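Putative cell adhesion protein (Parabacteroides distasonis, PDB 3LIU) probably serves as a fimbrillin of the FimA/Mfa1 family, a subunit that would build into adhesive pili on the bacterial surface. Local coordinates at residues I251-S255 with Y256-L260; S371-P374 with Y375-M378. All coordinates share one frame; numbering follows the deposited sequence.

Contact 1 of 2, residues I251-S255 with Y256-L260; sequences IDEGS and YKKGL
A type I beta turn from Gly-254 to Lys-257 folds this loop back on itself, and its central pair, Ser-255 and Tyr-256, forms the bend. The Gly-254 N-H gives a nearly straight hydrogen bond (165°) to Lys-257 O over 2.9 Å, while the return bond from Lys-257 N to Gly-254 O is weak. Glycine suits the first position of the turn, where the backbone is almost fully extended, a conformation it adopts easily. Lys-258 NZ makes another weak bond to Gly-254 O and also donates to Ser-297 O, its strongest partner, and Asn-298 O. The turn belongs to the long excursion between strands 238-240 and 262-263. Neither limb is regular strand, and side chains reaching for backbone atoms add to the ties between them. Lys-257 does most of this. With CG anti to the backbone N (chi1 179°) and a bend at chi2, its chain runs back along the preceding limb, and NZ meets Asp-252 O at 2.6 Å, close to the line of that carbonyl. The same ammonium donates to Gly-259 O at 2.9 Å and forms a long salt bridge of 3.4 Å from NZ to Asp-252 OD2. A water bridges OD2 and NZ as well, and Asp-252 OD1 is fixed separately by Phe-244 N. In one of its two conformers, Glu-253 extends to accept from Gly-259 N through OE2, met from above the carboxylate plane; this bond may not be permanent. Gly-259 has positive phi, a conformation glycine adopts readily.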
loop_
_atom_site.group_PDB
_atom_site.type_symbol
_atom_site.label_atom_id
_atom_site.label_comp_id
_atom_site.label_asym_id
_atom_site.label_seq_id
_atom_site.Cartn_x
_atom_site.Cartn_y
_atom_site.Cartn_z
ATOM N N ILE A 251 12.463 7.380 23.899
ATOM C CA ILE A 251 11.487 6.360 23.627
ATOM C C ILE A 251 10.954 6.381 22.194
ATOM O O ILE A 251 10.040 5.604 21.879
ATOM C CB ILE A 251 10.382 6.372 24.688
ATOM C CG1 ILE A 251 9.507 7.597 24.581
ATOM C CG2 ILE A 251 11.007 6.298 26.117
ATOM C CD1 ILE A 251 8.209 7.449 25.384
ATOM N N ASP A 252 11.515 7.237 21.323
ATOM C CA ASP A 252 11.094 7.275 19.906
ATOM C C ASP A 252 11.684 6.160 19.050
ATOM O O ASP A 252 11.351 6.036 17.873
ATOM C CB ASP A 252 11.393 8.636 19.242
ATOM C CG ASP A 252 10.578 8.845 17.969
ATOM O OD1 ASP A 252 9.346 8.693 18.062
ATOM O OD2 ASP A 252 11.157 9.155 16.886
ATOM N N GLU A 253 12.555 5.380 19.665
ATOM C CA GLU A 253 13.248 4.265 19.049
ATOM C C GLU A 253 13.226 3.155 20.107
ATOM O O GLU A 253 13.061 3.445 21.310
ATOM C CB GLU A 253 14.681 4.704 18.718
ATOM C CG GLU A 253 15.468 3.818 17.767
ATOM C CD GLU A 253 16.592 4.566 17.061
ATOM O OE1 GLU A 253 16.738 5.771 17.335
ATOM O OE2 GLU A 253 17.308 3.957 16.229
ATOM N N GLY A 254 13.398 1.907 19.677
ATOM C CA GLY A 254 13.579 0.771 20.570
ATOM C C GLY A 254 13.947 -0.493 19.806
ATOM O O GLY A 254 14.277 -0.444 18.625
ATOM N N SER A 255 13.882 -1.648 20.452
ATOM C CA SER A 255 14.155 -2.927 19.732
ATOM C C SER A 255 13.160 -3.180 18.566
ATOM O O SER A 255 13.487 -3.840 17.583
ATOM C CB SER A 255 14.166 -4.118 20.707
ATOM O OG SER A 255 12.872 -4.351 21.241
ATOM N N TYR A 256 11.979 -2.592 18.648
ATOM C CA TYR A 256 10.958 -2.802 17.659
ATOM C C TYR A 256 10.980 -1.836 16.448
ATOM O O TYR A 256 10.333 -2.097 15.439
ATOM C CB TYR A 256 9.604 -2.711 18.341
ATOM C CG TYR A 256 9.215 -3.858 19.273
ATOM C CD1 TYR A 256 9.935 -5.039 19.329
ATOM C CD2 TYR A 256 8.051 -3.770 20.041
ATOM C CE1 TYR A 256 9.518 -6.096 20.131
ATOM C CE2 TYR A 256 7.634 -4.823 20.863
ATOM C CZ TYR A 256 8.354 -5.979 20.885
ATOM O OH TYR A 256 7.955 -7.034 21.672
ATOM N N LYS A 257 11.702 -0.720 16.552
ATOM C CA LYS A 257 11.544 0.384 15.613
ATOM C C LYS A 257 12.791 1.235 15.700
ATOM O O LYS A 257 13.083 1.810 16.780
ATOM C CB LYS A 257 10.294 1.200 15.985
ATOM C CG LYS A 257 9.961 2.402 15.136
ATOM C CD LYS A 257 10.712 3.659 15.494
ATOM C CE LYS A 257 10.062 4.898 14.890
ATOM N NZ LYS A 257 10.788 6.175 15.307
ATOM N N LYS A 258 13.542 1.295 14.594
ATOM C CA LYS A 258 14.777 2.055 14.532
ATOM C C LYS A 258 14.610 3.317 13.718
ATOM O O LYS A 258 13.791 3.376 12.793
ATOM C CB LYS A 258 15.931 1.213 13.958
ATOM C CG LYS A 258 16.297 -0.001 14.785
ATOM C CD LYS A 258 16.665 0.392 16.243
ATOM C CE LYS A 258 17.131 -0.746 17.080
ATOM N NZ LYS A 258 17.490 -0.263 18.470
ATOM N N GLY A 259 15.400 4.323 14.087
ATOM C CA GLY A 259 15.525 5.565 13.351
ATOM C C GLY A 259 14.510 6.665 13.643
ATOM O O GLY A 259 13.384 6.430 14.122
ATOM N N LEU A 260 14.909 7.888 13.319
ATOM C CA LEU A 260 13.965 8.984 13.273
ATOM C C LEU A 260 13.219 8.847 11.956
ATOM O O LEU A 260 13.751 9.099 10.900
ATOM C CB LEU A 260 14.673 10.340 13.372
ATOM C CG LEU A 260 13.879 11.651 13.258
ATOM C CD1 LEU A 260 12.790 11.746 14.325
ATOM C CD2 LEU A 260 14.828 12.890 13.383
HETATM O O HOH W 1 10.490 8.887 14.484
HETATM O O HOH W 2 7.811 7.331 16.333
#

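Contact 2 of 2, residues S371-P374 with Y375-M378; sequences SEIP and YDPM
Pro-374 lies against the ring of Tyr-375, and this pair is the tightly packed end of the contact. Pro-374 CG stands over the centre of one ring face, 4.0 Å from the Tyr-375 centroid and 9° off the ring normal, a CH-pi contact. Pro-374 CB is 3.9 Å from Tyr-375 CD1. Tyr-375 CG lies anti to the carbonyl carbon and beside the backbone N (chi1 -57°), on the side of the preceding proline; the turn about CB-CG then presents a ring face to it. A rigid proline offers the ring a compact apolar surface, and Phe-204 of strand 193-213 touches both residues. Were an alanine here instead of Tyr-375, Pro-374 CG would probably lose the ring face over it, and a gap would be likely to open beside Phe-204 and Ala-206. The bend lies within the loop joining the antiparallel strands 358-366 and 383-391, and its ends return close together, the CA atoms of Ser-371 and Met-378 5.1 Å apart. Within it the small Ser-371 hydroxyl lies 2.9 Å from Asp-376 O and equally close to Ile-373 O, so its single proton may serve either carbonyl. Packing is looser on the more exposed side. The extended selenomethionine chain of Met-378 reaches across to 371-373, its CE resting 4.1 Å from Ile-373 CG1, the two crossing at about a right angle. Glu-372 meets it with its backbone N, 3.8 Å from Met-378 SE, and with CB, while its charged end is exposed. Ile-373 CD1 lies alongside Asp-376 CB, whose carboxylate is engaged by Ser-255.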
loop_
_atom_site.group_PDB
_atom_site.type_symbol
_atom_site.label_atom_id
_atom_site.label_comp_id
_atom_site.label_asym_id
_atom_site.label_seq_id
_atom_site.Cartn_x
_atom_site.Cartn_y
_atom_site.Cartn_z
ATOM N N SER A 371 3.122 -2.586 27.384
ATOM C CA SER A 371 4.292 -1.798 27.742
ATOM C C SER A 371 3.885 -0.368 27.885
ATOM O O SER A 371 3.037 0.118 27.134
ATOM C CB SER A 371 5.370 -1.893 26.656
ATOM O OG SER A 371 6.469 -1.030 26.938
ATOM N N GLU A 372 4.562 0.340 28.783
ATOM C CA GLU A 372 4.332 1.769 28.925
ATOM C C GLU A 372 4.951 2.518 27.739
ATOM O O GLU A 372 4.615 3.666 27.525
ATOM C CB GLU A 372 4.788 2.303 30.311
ATOM C CG GLU A 372 3.968 1.667 31.435
ATOM C CD GLU A 372 4.233 2.218 32.863
ATOM O OE1 GLU A 372 5.354 2.715 33.109
ATOM O OE2 GLU A 372 3.309 2.122 33.742
ATOM N N ILE A 373 5.782 1.846 26.933
ATOM C CA ILE A 373 6.456 2.496 25.818
ATOM C C ILE A 373 6.192 1.702 24.508
ATOM O O ILE A 373 5.921 0.477 24.539
ATOM C CB ILE A 373 7.949 2.768 26.141
ATOM C CG1 ILE A 373 8.753 1.456 26.270
ATOM C CG2 ILE A 373 8.094 3.600 27.515
ATOM C CD1 ILE A 373 10.250 1.677 26.528
ATOM N N PRO A 374 6.177 2.409 23.365
ATOM C CA PRO A 374 5.700 1.775 22.150
ATOM C C PRO A 374 6.654 0.821 21.479
ATOM O O PRO A 374 6.207 -0.132 20.848
ATOM C CB PRO A 374 5.399 2.969 21.230
ATOM C CG PRO A 374 6.316 4.081 21.743
ATOM C CD PRO A 374 6.266 3.879 23.219
ATOM N N TYR A 375 7.955 1.032 21.588
ATOM C CA TYR A 375 8.882 0.299 20.724
ATOM C C TYR A 375 9.761 -0.693 21.451
ATOM O O TYR A 375 10.757 -1.155 20.909
ATOM C CB TYR A 375 9.732 1.292 19.961
ATOM C CG TYR A 375 8.916 2.271 19.133
ATOM C CD1 TYR A 375 7.807 1.847 18.404
ATOM C CD2 TYR A 375 9.251 3.611 19.080
ATOM C CE1 TYR A 375 7.076 2.715 17.624
ATOM C CE2 TYR A 375 8.516 4.502 18.303
ATOM C CZ TYR A 375 7.439 4.043 17.563
ATOM O OH TYR A 375 6.717 4.898 16.775
ATOM N N ASP A 376 9.400 -1.010 22.680
ATOM C CA ASP A 376 9.998 -2.156 23.412
ATOM C C ASP A 376 8.928 -2.797 24.286
ATOM O O ASP A 376 8.008 -2.111 24.731
ATOM C CB ASP A 376 11.134 -1.710 24.328
ATOM C CG ASP A 376 12.436 -1.505 23.590
ATOM O OD1 ASP A 376 12.955 -2.446 22.963
ATOM O OD2 ASP A 376 12.936 -0.379 23.615
ATOM N N PRO A 377 9.026 -4.116 24.535
ATOM C CA PRO A 377 8.059 -4.751 25.435
ATOM C C PRO A 377 8.546 -4.625 26.878
ATOM O O PRO A 377 9.701 -4.301 27.099
ATOM C CB PRO A 377 8.107 -6.221 24.996
ATOM C CG PRO A 377 9.552 -6.402 24.607
ATOM C CD PRO A 377 9.878 -5.117 23.875
HETATM N N MSE A 378 7.653 -4.884 27.832
HETATM C CA MSE A 378 7.984 -5.011 29.243
HETATM C C MSE A 378 7.577 -6.413 29.664
HETATM O O MSE A 378 6.386 -6.707 29.726
HETATM C CB MSE A 378 7.246 -3.962 30.076
HETATM C CG MSE A 378 7.962 -2.632 30.088
HETATM SE SE MSE A 378 7.151 -1.208 31.130
HETATM C CE MSE A 378 8.233 0.100 30.120
#

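Overall arrangement
The two contacts are separate loops that come in series along the chain: contact 1 precedes strand 262-263, whereas contact 2 comes much later, in the loop after strand 358-366. Their centres are nonetheless only 11 Å apart, on the same side of the molecule and more than 20 Å from its centre. They meet directly. Ser-255 OG probably hydrogen-bonds Asp-376 OD1 at 2.6 Å, and Tyr-256 N probably does so to Tyr-375 O at 2.9 Å, while Tyr-375 CE2 packs on Asp-252 O. Contact 2 also reaches strands 193-213 and 326-336 of the seven-stranded sheet, so the turn of contact 1 is joined through it to residues on that sheet.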